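Local coordinates for protein alkaline phosphatase D (PDB 2YEQ) that hydrolyses phosphate esters, acting as an alkaline phosphatase and phosphodiesterase with iron and calcium ions in its active site, at residues Leu149-Tyr152 with Ile153-Tyr156; Glu175-Thr178 with Leu179-Arg183; Ala197-Ala201 with Phe202-Val206; Gln331-Phe334 with Ala335-Phe339; Ile363-Ile366 with Lys367-Asn370. All coordinates share one frame; numbering follows the deposited sequence.

Contact 1 of 5, residues Leu149-Tyr152 with Ile153-Tyr156. With FE (Fe (III) ion), chain B; CA (calcium ion), chain C.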
# COMPACT_ATOMS: atom_id res chain seq x y z
N LEU A 149 0.38 -0.49 -0.49
CA LEU A 149 -1.03 -0.85 -0.72
C LEU A 149 -2.03 -0.00 0.07
O LEU A 149 -3.22 -0.33 0.10
CB LEU A 149 -1.27 -2.32 -0.38
CG LEU A 149 -0.41 -3.33 -1.16
CD1 LEU A 149 -0.80 -4.76 -0.75
CD2 LEU A 149 -0.48 -3.12 -2.66
N GLY A 150 -1.54 1.04 0.74
CA GLY A 150 -2.43 2.09 1.33
C GLY A 150 -2.14 2.43 2.77
O GLY A 150 -1.33 1.78 3.44
N ASP A 151 -2.86 3.45 3.26
CA ASP A 151 -2.67 4.05 4.54
C ASP A 151 -1.19 4.44 4.70
O ASP A 151 -0.57 4.18 5.71
CB ASP A 151 -3.14 3.15 5.67
CG ASP A 151 -4.66 2.94 5.69
OD1 ASP A 151 -5.36 3.43 4.79
OD2 ASP A 151 -5.13 2.21 6.61
N TYR A 152 -0.66 5.06 3.65
CA TYR A 152 0.66 5.65 3.69
C TYR A 152 0.74 6.84 4.65
O TYR A 152 1.80 7.06 5.26
CB TYR A 152 1.06 6.08 2.30
CG TYR A 152 2.50 6.50 2.13
CD1 TYR A 152 2.92 7.77 2.50
CD2 TYR A 152 3.43 5.63 1.55
CE1 TYR A 152 4.25 8.17 2.32
CE2 TYR A 152 4.78 6.04 1.37
CZ TYR A 152 5.17 7.31 1.76
OH TYR A 152 6.47 7.72 1.59
N ILE A 153 -0.35 7.61 4.76
CA ILE A 153 -0.54 8.55 5.87
C ILE A 153 -1.86 8.26 6.55
O ILE A 153 -2.68 7.53 5.99
CB ILE A 153 -0.57 10.04 5.41
CG1 ILE A 153 -1.77 10.30 4.47
CG2 ILE A 153 0.76 10.43 4.74
CD1 ILE A 153 -2.12 11.80 4.31
N TYR A 154 -2.04 8.79 7.77
CA TYR A 154 -3.31 8.81 8.46
C TYR A 154 -3.66 10.29 8.68
O TYR A 154 -2.76 11.15 8.75
CB TYR A 154 -3.28 8.05 9.80
CG TYR A 154 -3.23 6.53 9.62
CD1 TYR A 154 -2.10 5.91 9.08
CD2 TYR A 154 -4.33 5.75 9.94
CE1 TYR A 154 -2.05 4.54 8.89
CE2 TYR A 154 -4.30 4.35 9.76
CZ TYR A 154 -3.16 3.76 9.22
OH TYR A 154 -3.09 2.41 9.05
N GLU A 155 -4.95 10.57 8.82
CA GLU A 155 -5.50 11.93 8.77
C GLU A 155 -5.74 12.57 10.12
O GLU A 155 -6.03 13.78 10.20
CB GLU A 155 -6.80 11.92 7.95
CG GLU A 155 -8.05 11.43 8.73
CD GLU A 155 -8.25 9.92 8.69
OE1 GLU A 155 -7.28 9.20 8.35
OE2 GLU A 155 -9.36 9.45 9.05
N TYR A 156 -5.65 11.78 11.18
CA TYR A 156 -6.07 12.19 12.50
C TYR A 156 -5.26 13.34 13.11
O TYR A 156 -4.14 13.62 12.70
CB TYR A 156 -6.02 11.00 13.45
CG TYR A 156 -6.97 9.89 13.07
CD1 TYR A 156 -8.34 10.04 13.26
CD2 TYR A 156 -6.51 8.71 12.48
CE1 TYR A 156 -9.22 9.04 12.89
CE2 TYR A 156 -7.38 7.71 12.10
CZ TYR A 156 -8.73 7.89 12.29
OH TYR A 156 -9.60 6.90 11.91
FE FE B . -4.38 1.08 8.29
CA CA C . -7.10 1.18 5.44
O HOH W 1 -4.95 0.23 4.40

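Contact 2 of 5, residues Glu175-Thr178 with Leu179-Arg183. With NA (sodium ion), chain D; EDO (1,2-ethanediol), chain O; EDO (1,2-ethanediol), chain Q.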
# COMPACT_ATOMS: atom_id res chain seq x y z
N GLU A 175 -6.87 17.18 12.79
CA GLU A 175 -7.31 16.42 11.62
C GLU A 175 -7.18 17.26 10.37
O GLU A 175 -7.66 18.40 10.32
CB GLU A 175 -8.76 15.92 11.78
CG GLU A 175 -9.23 15.10 10.56
CD GLU A 175 -10.60 14.45 10.72
OE1 GLU A 175 -11.28 14.71 11.72
OE2 GLU A 175 -11.02 13.68 9.82
N ILE A 176 -6.58 16.66 9.34
CA ILE A 176 -6.21 17.35 8.13
C ILE A 176 -7.36 17.50 7.13
O ILE A 176 -8.07 16.53 6.84
CB ILE A 176 -4.96 16.71 7.49
CG1 ILE A 176 -5.19 15.25 7.08
CG2 ILE A 176 -3.80 16.80 8.49
CD1 ILE A 176 -3.89 14.57 6.46
N ILE A 177 -7.53 18.72 6.62
CA ILE A 177 -8.67 19.07 5.76
C ILE A 177 -8.25 19.74 4.48
O ILE A 177 -8.72 19.38 3.41
CB ILE A 177 -9.64 20.03 6.50
CG1 ILE A 177 -10.16 19.38 7.78
CG2 ILE A 177 -10.78 20.48 5.56
CD1 ILE A 177 -10.89 18.08 7.54
N THR A 178 -7.37 20.73 4.58
CA THR A 178 -6.98 21.52 3.41
C THR A 178 -5.76 20.93 2.71
O THR A 178 -5.04 20.09 3.27
CB THR A 178 -6.57 22.93 3.83
OG1 THR A 178 -5.42 22.82 4.65
CG2 THR A 178 -7.68 23.65 4.62
N LEU A 179 -5.51 21.40 1.50
CA LEU A 179 -4.33 21.02 0.76
C LEU A 179 -3.06 21.19 1.59
O LEU A 179 -2.21 20.29 1.63
CB LEU A 179 -4.25 21.78 -0.56
CG LEU A 179 -3.04 21.52 -1.46
CD1 LEU A 179 -2.92 20.04 -1.90
CD2 LEU A 179 -3.08 22.45 -2.65
N GLN A 180 -2.94 22.32 2.27
CA GLN A 180 -1.74 22.56 3.06
C GLN A 180 -1.66 21.56 4.21
O GLN A 180 -0.59 21.06 4.50
CB GLN A 180 -1.69 24.03 3.56
CG GLN A 180 -0.29 24.65 3.61
CD GLN A 180 0.56 24.39 2.35
OE1 GLN A 180 0.11 24.61 1.22
NE2 GLN A 180 1.77 23.90 2.55
N ASP A 181 -2.78 21.29 4.88
CA ASP A 181 -2.83 20.29 5.93
C ASP A 181 -2.30 18.91 5.42
O ASP A 181 -1.51 18.26 6.10
CB ASP A 181 -4.26 20.06 6.43
CG ASP A 181 -4.89 21.25 7.17
OD1 ASP A 181 -4.18 22.16 7.65
OD2 ASP A 181 -6.14 21.21 7.31
N TYR A 182 -2.77 18.49 4.26
CA TYR A 182 -2.36 17.20 3.66
C TYR A 182 -0.90 17.19 3.26
O TYR A 182 -0.20 16.18 3.44
CB TYR A 182 -3.25 16.82 2.45
CG TYR A 182 -4.53 16.17 2.89
CD1 TYR A 182 -4.59 14.80 3.15
CD2 TYR A 182 -5.70 16.92 3.04
CE1 TYR A 182 -5.77 14.19 3.58
CE2 TYR A 182 -6.88 16.34 3.48
CZ TYR A 182 -6.92 14.97 3.74
OH TYR A 182 -8.11 14.41 4.15
N ARG A 183 -0.43 18.29 2.69
CA ARG A 183 0.98 18.42 2.31
C ARG A 183 1.88 18.29 3.54
O ARG A 183 2.90 17.57 3.50
CB ARG A 183 1.23 19.75 1.62
CG ARG A 183 0.75 19.84 0.21
CD ARG A 183 0.80 21.30 -0.27
NE ARG A 183 0.66 21.42 -1.70
CZ ARG A 183 0.56 22.56 -2.36
NH1 ARG A 183 0.56 23.72 -1.71
NH2 ARG A 183 0.48 22.55 -3.66
NA NA D . -12.65 12.41 10.67
C1 EDO O . -5.83 25.36 7.16
O1 EDO O . -5.57 24.63 8.37
C2 EDO O . -4.63 25.32 6.22
O2 EDO O . -4.99 25.75 4.90
C1 EDO Q . -10.87 22.00 2.38
O1 EDO Q . -10.84 20.64 1.95
C2 EDO Q . -10.64 23.02 1.26
O2 EDO Q . -9.95 22.42 0.17
O HOH W 2 -14.12 14.06 10.68
O HOH W 3 -14.29 10.85 10.98
O HOH W 4 -11.22 10.67 10.64

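Contact 3 of 5, residues Ala197-Ala201 with Phe202-Val206. With PE5 (3,6,9,12,15,18,21,24-octaoxahexacosan-1-ol), chain E; EDO (1,2-ethanediol), chain F.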
# COMPACT_ATOMS: atom_id res chain seq x y z
N ALA A 197 15.05 6.10 3.31
CA ALA A 197 16.08 5.12 2.86
C ALA A 197 15.43 4.04 2.00
O ALA A 197 15.95 3.66 0.96
CB ALA A 197 16.78 4.47 4.07
N ALA A 198 14.26 3.56 2.43
CA ALA A 198 13.50 2.57 1.65
C ALA A 198 13.07 3.11 0.30
O ALA A 198 13.10 2.38 -0.72
CB ALA A 198 12.32 2.01 2.48
N HIS A 199 12.73 4.41 0.25
CA HIS A 199 12.42 5.03 -1.03
C HIS A 199 13.65 5.17 -1.93
O HIS A 199 13.54 4.97 -3.13
CB HIS A 199 11.75 6.41 -0.87
CG HIS A 199 10.27 6.35 -0.66
ND1 HIS A 199 9.40 5.92 -1.64
CD2 HIS A 199 9.50 6.69 0.40
CE1 HIS A 199 8.16 6.00 -1.19
NE2 HIS A 199 8.19 6.47 0.05
N ALA A 200 14.80 5.55 -1.36
CA ALA A 200 16.02 5.75 -2.13
C ALA A 200 16.59 4.40 -2.66
O ALA A 200 17.25 4.35 -3.68
CB ALA A 200 17.10 6.51 -1.28
N ALA A 201 16.24 3.31 -1.99
CA ALA A 201 16.77 1.98 -2.33
C ALA A 201 16.11 1.27 -3.52
O ALA A 201 16.76 0.47 -4.22
CB ALA A 201 16.71 1.09 -1.08
N PHE A 202 14.83 1.53 -3.76
CA PHE A 202 14.05 0.76 -4.76
C PHE A 202 12.99 1.63 -5.47
O PHE A 202 12.50 2.57 -4.88
CB PHE A 202 13.23 -0.35 -4.09
CG PHE A 202 13.92 -1.06 -2.98
CD1 PHE A 202 14.92 -1.99 -3.26
CD2 PHE A 202 13.54 -0.88 -1.68
CE1 PHE A 202 15.53 -2.68 -2.25
CE2 PHE A 202 14.16 -1.57 -0.65
CZ PHE A 202 15.18 -2.47 -0.95
N PRO A 203 12.60 1.26 -6.68
CA PRO A 203 11.41 1.86 -7.29
C PRO A 203 10.16 1.35 -6.60
O PRO A 203 10.10 0.16 -6.27
CB PRO A 203 11.45 1.36 -8.73
CG PRO A 203 12.27 0.12 -8.68
CD PRO A 203 13.18 0.21 -7.52
N TRP A 204 9.19 2.24 -6.39
CA TRP A 204 7.94 1.92 -5.71
C TRP A 204 6.76 2.02 -6.69
O TRP A 204 6.73 2.90 -7.58
CB TRP A 204 7.67 2.85 -4.54
CG TRP A 204 8.49 2.62 -3.31
CD1 TRP A 204 9.83 2.32 -3.25
CD2 TRP A 204 8.04 2.71 -1.95
NE1 TRP A 204 10.22 2.21 -1.95
CE2 TRP A 204 9.16 2.45 -1.13
CE3 TRP A 204 6.80 2.97 -1.34
CZ2 TRP A 204 9.08 2.45 0.24
CZ3 TRP A 204 6.72 2.96 0.00
CH2 TRP A 204 7.85 2.72 0.80
N VAL A 205 5.79 1.13 -6.49
CA VAL A 205 4.49 1.16 -7.15
C VAL A 205 3.48 1.34 -6.03
O VAL A 205 3.24 0.44 -5.23
CB VAL A 205 4.23 -0.11 -7.97
CG1 VAL A 205 2.86 -0.05 -8.70
CG2 VAL A 205 5.34 -0.27 -9.02
N VAL A 206 2.91 2.54 -5.94
CA VAL A 206 2.02 2.85 -4.83
C VAL A 206 0.55 2.86 -5.28
O VAL A 206 0.23 3.22 -6.42
CB VAL A 206 2.39 4.23 -4.19
CG1 VAL A 206 3.85 4.20 -3.64
CG2 VAL A 206 2.24 5.36 -5.22
C50 PE5 E . 24.50 4.57 -3.23
O1 PE5 E . 23.07 4.59 -3.42
C1 PE5 E . 22.41 4.12 -2.26
C2 PE5 E . 20.91 3.98 -2.43
O2 PE5 E . 20.28 4.24 -1.18
C3 PE5 E . 20.10 3.12 -0.30
C4 PE5 E . 19.25 3.54 0.88
C1 EDO F . 17.27 -1.24 -6.85
O1 EDO F . 16.77 0.08 -6.98
C2 EDO F . 16.26 -2.23 -7.40
O2 EDO F . 16.94 -3.47 -7.56

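Contact 4 of 5, residues Gln331-Phe334 with Ala335-Phe339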
# COMPACT_ATOMS: atom_id res chain seq x y z
N GLN A 331 -6.11 -3.38 -1.87
CA GLN A 331 -6.14 -2.80 -0.54
C GLN A 331 -6.66 -3.66 0.56
O GLN A 331 -6.14 -3.60 1.70
CB GLN A 331 -7.02 -1.53 -0.57
CG GLN A 331 -6.48 -0.38 -1.41
CD GLN A 331 -6.55 -0.59 -2.91
OE1 GLN A 331 -7.38 -1.35 -3.43
NE2 GLN A 331 -5.68 0.14 -3.63
N ILE A 332 -7.72 -4.41 0.29
CA ILE A 332 -8.57 -4.94 1.34
C ILE A 332 -8.77 -6.47 1.26
O ILE A 332 -8.56 -7.11 0.23
CB ILE A 332 -9.96 -4.22 1.32
CG1 ILE A 332 -10.52 -4.17 -0.09
CG2 ILE A 332 -9.86 -2.78 1.94
CD1 ILE A 332 -12.04 -3.90 -0.16
N PHE A 333 -9.18 -7.04 2.38
CA PHE A 333 -9.29 -8.50 2.53
C PHE A 333 -10.21 -9.12 1.47
O PHE A 333 -11.41 -8.80 1.40
CB PHE A 333 -9.75 -8.81 3.93
CG PHE A 333 -9.31 -10.15 4.46
CD1 PHE A 333 -9.90 -11.32 4.02
CD2 PHE A 333 -8.35 -10.23 5.45
CE1 PHE A 333 -9.50 -12.58 4.54
CE2 PHE A 333 -7.97 -11.47 5.99
CZ PHE A 333 -8.54 -12.63 5.51
N PHE A 334 -9.64 -10.01 0.65
CA PHE A 334 -10.34 -10.58 -0.50
C PHE A 334 -11.04 -11.91 -0.20
O PHE A 334 -12.16 -12.16 -0.70
CB PHE A 334 -9.35 -10.78 -1.64
CG PHE A 334 -9.97 -11.26 -2.91
CD1 PHE A 334 -10.53 -10.36 -3.81
CD2 PHE A 334 -9.96 -12.61 -3.25
CE1 PHE A 334 -11.10 -10.80 -5.00
CE2 PHE A 334 -10.53 -13.06 -4.43
CZ PHE A 334 -11.09 -12.17 -5.31
N ALA A 335 -10.39 -12.78 0.57
CA ALA A 335 -10.95 -14.09 0.87
C ALA A 335 -12.15 -13.98 1.79
O ALA A 335 -12.37 -12.94 2.43
CB ALA A 335 -9.89 -15.02 1.47
N LYS A 336 -12.94 -15.06 1.87
CA LYS A 336 -13.98 -15.20 2.88
C LYS A 336 -13.37 -15.07 4.26
O LYS A 336 -12.34 -15.67 4.56
CB LYS A 336 -14.71 -16.56 2.72
CG LYS A 336 -15.73 -16.89 3.80
CD LYS A 336 -16.32 -18.32 3.60
CE LYS A 336 -17.00 -18.88 4.85
NZ LYS A 336 -16.08 -19.28 5.96
N TRP A 337 -14.04 -14.32 5.13
CA TRP A 337 -13.48 -13.97 6.42
C TRP A 337 -14.58 -13.82 7.45
O TRP A 337 -14.90 -12.71 7.92
CB TRP A 337 -12.66 -12.68 6.24
CG TRP A 337 -11.67 -12.31 7.30
CD1 TRP A 337 -10.98 -13.14 8.10
CD2 TRP A 337 -11.22 -10.98 7.61
NE1 TRP A 337 -10.13 -12.42 8.91
CE2 TRP A 337 -10.27 -11.09 8.62
CE3 TRP A 337 -11.55 -9.71 7.12
CZ2 TRP A 337 -9.64 -9.99 9.18
CZ3 TRP A 337 -10.93 -8.61 7.68
CH2 TRP A 337 -9.98 -8.75 8.68
N ASN A 338 -15.16 -14.96 7.81
CA ASN A 338 -16.32 -15.01 8.70
C ASN A 338 -15.94 -14.94 10.15
O ASN A 338 -15.26 -15.83 10.65
CB ASN A 338 -17.12 -16.30 8.43
CG ASN A 338 -18.45 -16.36 9.18
OD1 ASN A 338 -18.86 -15.41 9.91
ND2 ASN A 338 -19.15 -17.47 8.99
N PHE A 339 -16.41 -13.90 10.84
CA PHE A 339 -16.15 -13.72 12.27
C PHE A 339 -17.20 -14.38 13.16
O PHE A 339 -17.02 -14.40 14.37
CB PHE A 339 -16.11 -12.23 12.62
CG PHE A 339 -15.13 -11.45 11.80
CD1 PHE A 339 -13.77 -11.73 11.87
CD2 PHE A 339 -15.55 -10.41 11.00
CE1 PHE A 339 -12.85 -11.01 11.11
CE2 PHE A 339 -14.63 -9.67 10.25
CZ PHE A 339 -13.28 -9.98 10.30
O HOH W 5 -13.37 -10.21 2.56

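Contact 5 of 5, residues Ile363-Ile366 with Lys367-Asn370. With PE5 (3,6,9,12,15,18,21,24-octaoxahexacosan-1-ol), chain G.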
# COMPACT_ATOMS: atom_id res chain seq x y z
N ILE A 363 -14.39 -13.59 -9.65
CA ILE A 363 -14.13 -15.02 -9.59
C ILE A 363 -14.73 -15.75 -10.80
O ILE A 363 -14.08 -16.60 -11.38
CB ILE A 363 -14.60 -15.63 -8.26
CG1 ILE A 363 -13.77 -15.05 -7.11
CG2 ILE A 363 -14.45 -17.16 -8.30
CD1 ILE A 363 -14.26 -15.42 -5.73
N ASN A 364 -15.95 -15.39 -11.19
CA ASN A 364 -16.59 -16.00 -12.36
C ASN A 364 -15.80 -15.78 -13.61
O ASN A 364 -15.68 -16.68 -14.45
CB ASN A 364 -18.04 -15.50 -12.57
CG ASN A 364 -19.01 -16.12 -11.59
OD1 ASN A 364 -18.68 -17.06 -10.88
ND2 ASN A 364 -20.23 -15.59 -11.55
N PHE A 365 -15.24 -14.58 -13.76
CA PHE A 365 -14.42 -14.33 -14.93
C PHE A 365 -13.15 -15.20 -14.90
O PHE A 365 -12.75 -15.75 -15.93
CB PHE A 365 -14.05 -12.86 -15.05
CG PHE A 365 -13.33 -12.57 -16.31
CD1 PHE A 365 -14.02 -12.38 -17.48
CD2 PHE A 365 -11.94 -12.56 -16.34
CE1 PHE A 365 -13.34 -12.14 -18.67
CE2 PHE A 365 -11.27 -12.34 -17.50
CZ PHE A 365 -11.96 -12.13 -18.68
N ILE A 366 -12.53 -15.30 -13.72
CA ILE A 366 -11.29 -16.09 -13.53
C ILE A 366 -11.55 -17.59 -13.85
O ILE A 366 -10.77 -18.21 -14.57
CB ILE A 366 -10.77 -15.93 -12.10
CG1 ILE A 366 -10.11 -14.56 -11.92
CG2 ILE A 366 -9.77 -17.03 -11.70
CD1 ILE A 366 -9.86 -14.24 -10.44
N LYS A 367 -12.64 -18.13 -13.29
CA LYS A 367 -13.17 -19.46 -13.64
C LYS A 367 -13.35 -19.63 -15.13
O LYS A 367 -12.92 -20.62 -15.69
CB LYS A 367 -14.54 -19.67 -13.02
CG LYS A 367 -14.53 -20.07 -11.60
CD LYS A 367 -15.94 -20.08 -11.04
CE LYS A 367 -16.78 -21.19 -11.63
NZ LYS A 367 -18.13 -21.18 -11.02
N SER A 368 -14.01 -18.67 -15.78
CA SER A 368 -14.27 -18.74 -17.21
C SER A 368 -12.99 -18.87 -18.05
O SER A 368 -13.02 -19.41 -19.15
CB SER A 368 -15.10 -17.54 -17.69
OG SER A 368 -14.28 -16.46 -18.16
N LYS A 369 -11.87 -18.34 -17.56
CA LYS A 369 -10.61 -18.44 -18.30
C LYS A 369 -9.73 -19.57 -17.77
O LYS A 369 -8.60 -19.73 -18.22
CB LYS A 369 -9.87 -17.12 -18.24
CG LYS A 369 -10.65 -15.98 -18.83
CD LYS A 369 -10.74 -16.11 -20.33
CE LYS A 369 -11.70 -15.10 -20.93
NZ LYS A 369 -11.48 -15.00 -22.40
N ASN A 370 -10.24 -20.32 -16.82
CA ASN A 370 -9.54 -21.47 -16.27
C ASN A 370 -8.20 -21.14 -15.62
O ASN A 370 -7.28 -21.96 -15.67
CB ASN A 370 -9.36 -22.54 -17.36
CG ASN A 370 -9.15 -23.92 -16.78
OD1 ASN A 370 -9.64 -24.23 -15.69
ND2 ASN A 370 -8.40 -24.75 -17.49
O1 PE5 G . -8.93 -15.41 -23.85
C1 PE5 G . -8.92 -16.79 -24.19
C2 PE5 G . -10.34 -17.32 -24.42
O2 PE5 G . -10.75 -18.09 -23.28
C3 PE5 G . -12.02 -18.72 -23.45
C4 PE5 G . -13.15 -17.71 -23.33
O3 PE5 G . -14.15 -18.24 -22.47
C5 PE5 G . -14.56 -17.42 -21.37
C6 PE5 G . -15.49 -16.29 -21.81
O4 PE5 G . -14.89 -15.00 -21.58
C7 PE5 G . -14.68 -14.26 -22.79
C8 PE5 G . -14.24 -12.83 -22.49
O5 PE5 G . -12.87 -12.67 -22.85

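Contact 1 of 5, residues Leu149-Tyr152 with Ile153-Tyr156
From Asp-151 to Tyr-154 the backbone forms an irregular loop that turns at Asp-151 with left-handed helical angles (phi 52°, psi 46°), turns again at Tyr-152 and is extended only from Ile-153, which brings the ends of the Asp-151 and Tyr-154 side chains to the same iron(III) ion. Asp-151 OD2 binds the iron at 2.2 Å and Tyr-154 OH binds it at 2.0 Å. These two oxygens are 3.2 Å apart, Asp-151 OD2 to Tyr-154 OH, held close by the shared metal and not by a hydrogen bond. Asp-151 OD2 also reaches a calcium ion at 2.5 Å, and so bridges the two metals, a role suited to the short, anionic aspartate. The order Gly-150, Asp-151, two further residues and Tyr-154 is the GDxxY motif known from purple acid phosphatases, consistent with a calcineurin-like metallophosphatase core. Gly-150 has backbone angles at which a side chain would jam against the carbonyl oxygen of Leu-149. The Tyr-154 ring passes close to the aspartate stem, its CE1 lying 3.7 Å from Asp-151 CB. With CG anti to the carbonyl carbon (chi1 -73°), the ring is directed back past Asp-151 CB and its OH ends at the iron. Tyr-154 OH is also hydrogen-bonded to Ser-412, while Asp-151 has a further polar partner in His-211. Cys-124 and His-382 complete the protein ligands of the iron; Asp-209, Asp-210 and Asp-380 join Asp-151 at the calcium. Away from the metals, Tyr-152 CD1 rests 4.1 Å from Ile-153 CG2, the two side chains crossing at about a right angle.

Contact 2 of 5, residues Glu175-Thr178 with Leu179-Arg183
Thr-178 and Asp-181 form a capping box at the N-terminus of helix 179-190, where the loop 175-178 enters the first turn. Thr-178 is the N-cap: its OG1 accepts from Asp-181 N at 3.1 Å, and in return Asp-181 OD2 accepts from Thr-178 N at 3.0 Å. That oxygen has a second donor, Ile-177 N at 2.9 Å, which meets the anti lone pair of Asp-181 OD2, whereas Thr-178 N comes from above the carboxylate plane. Two amides thus fix the carboxylate, and its negative charge beside the helix start probably interacts well with the helix dipole. Threonine suits the cap because its OG1, set between backbone N and carbonyl carbon (chi1 64°), faces back toward the first turn. Regular helix bonding then begins with Tyr-182 N donating to Thr-178 O at 2.9 Å.

The apolar half of the contact lies on Tyr-182. Ile-176 CD1 sits over one face of its ring in a CH-pi contact, 3.8 Å from the Tyr-182 ring centroid, while Ile-177 O lies at the ring's edge. Tyr-182 OH is hydrogen-bonded to Val-213 O and to Arg-234. Replacing Tyr-182 by an alanine removes ring and hydroxyl and would probably leave Val-213 O without this donor and open a gap beside Ile-176 CD1. Glu-175 binds a sodium ion chiefly through OE2, which is also hydrogen-bonded to Arg-234; Glu-214 and Gln-517 share the ion. Tyr-182 and Ile-177 both pack against helix 228-245, and the backbone of Ile-176 pairs with Glu-155 in the loop that follows strand 145-148.

Contact 3 of 5, residues Ala197-Ala201 with Phe202-Val206
Trp-204 NE1 donates to Ala-198 O at 3.1 Å, tying the start of strand 203-206 to the last turn of helix 193-201. This helix-to-strand junction completes the crossover connection between the parallel neighbours 145-148 and 203-206 in the calcineurin-like core. The indole N-H arrives from well above the carbonyl plane of Ala-198 (54° out of it), while Ala-198 O itself lies close to the indole plane. In a continued helix that oxygen would face Phe-202 N; here Phe-202 N is buried without a partner, and the tryptophan serves the carbonyl instead.

The same indole stacks face to face on His-199. The ring centroid of His-199 and that of the Trp-204 six-membered ring are 3.8 Å apart, with the planes tilted by 27°. At the closest point His-199 CE1 comes within 3.3 Å of Trp-204 CE3. The far end of the imidazole, NE2, is hydrogen-bonded to Tyr-152. A leucine in place of Trp-204 would remove the N-H and the flat surface, and is likely to leave Ala-198 O without its donor and the His-199 ring freer to turn.

The small alanines of the helix let the rings come close: Ala-198 CB lies at the indole edge, 4.0 Å from Trp-204 CZ2, and Ala-201 CB stands over the Phe-202 ring, 3.7 Å from its centroid.

Contact 4 of 5, residues Gln331-Phe334 with Ala335-Phe339
Between Phe-333 and Trp-337 the backbone is an irregular, mostly extended loop with one bend at Phe-334 (psi -41°), part of the connection from strand 325-329 to strand 347-348. A water marks the inside of the bend, donating to Phe-333 O at 2.7 Å and to Ala-335 O at 2.9 Å. The rings of Phe-333 and Trp-337 are almost exactly parallel, with planes at 1°, and the Phe-333 centroid lies 3.7 Å from that of the Trp-337 five-membered ring. CG anti to the backbone N (chi1 -152° in Phe-333) swings each ring off the chain, and the bend brings them together. Phe-333 CG also meets Trp-337 CE3 at 3.5 Å. At the phenylalanine's edge Ala-335 O lies in the ring plane, 3.4 Å from Phe-333 CD1, and the small Ala-335 CB tucks in 3.9 Å from Phe-333 CE1. The opposite face of the indole is met by Phe-339 CZ.

Ala-335 packs on strand 384-390, and Trp-337 on Ile-426 of helix 423-429. With no direct hydrogen bond between the two segments, their direct cohesion is mainly ring contact, probably dispersion, while the amides of Phe-334 and Ala-335 are met by Glu-404.

Contact 5 of 5, residues Ile363-Ile366 with Lys367-Asn370
Helix 356-368 ends here in a Schellman motif, with Asn-370 at positive phi (60°) ending the helix after Phe-365 to Lys-369 have closed the last turn; asparagine tolerates this left-handed conformation better than most residues. Among the backbone bonds, Lys-367 N to Ile-363 O is 2.8 Å and almost straight, and Ser-368 N to Asn-364 O is 2.9 Å. At the end the bonding pattern changes: Lys-369 N makes two weak bonds, shared between Phe-365 O and Ile-366 O, while Asn-370 N turns back to Lys-367 O.

One side chain joins the backbone network. Ser-368 OG donates to Phe-365 O at 2.8 Å, the short hydroxyl reaching a carbonyl of the preceding turn, and it also lies over one face of the Phe-365 ring.

Apolar packing is carried by Phe-365, whose CZ is 3.7 Å from Lys-369 CE, so that the lysine's methylenes are used as hydrocarbon. The ring stacks on Phe-315 of helix 308-320, and Ile-363 and Ile-366 face Phe-401 of strand 400-406. Beyond its methylenes, Lys-369 is presumably protonated and meets a bound polyether, probably from the crystallisation medium, whose chain wraps round the ammonium: Lys-369 NZ donates to ether oxygen O5 at 2.8 Å and to O1 at 3.0 Å.

Overall arrangement
Contact 1 holds the iron and calcium site, and contacts 2, 3 and 4 each touch it. Contact 2, with its centre 13 Å from that of contact 1, packs on it through Ile-153 CD1, which lies 3.9 Å from Ile-176 CD1. Contact 3 reaches contact 1 through Tyr-152 OH and His-199 NE2, 2.6 Å apart, with the two centres 17 Å from each other. Contact 4 touches contact 1 at Gln-331 CG, 3.6 Å from Leu-149 O, and Gln-331 also touches the calcium ligand Asp-209. Contact 5 is remote, its centre 33 Å from that of contact 1, yet its nearest atoms come within about 4 Å of contact 4.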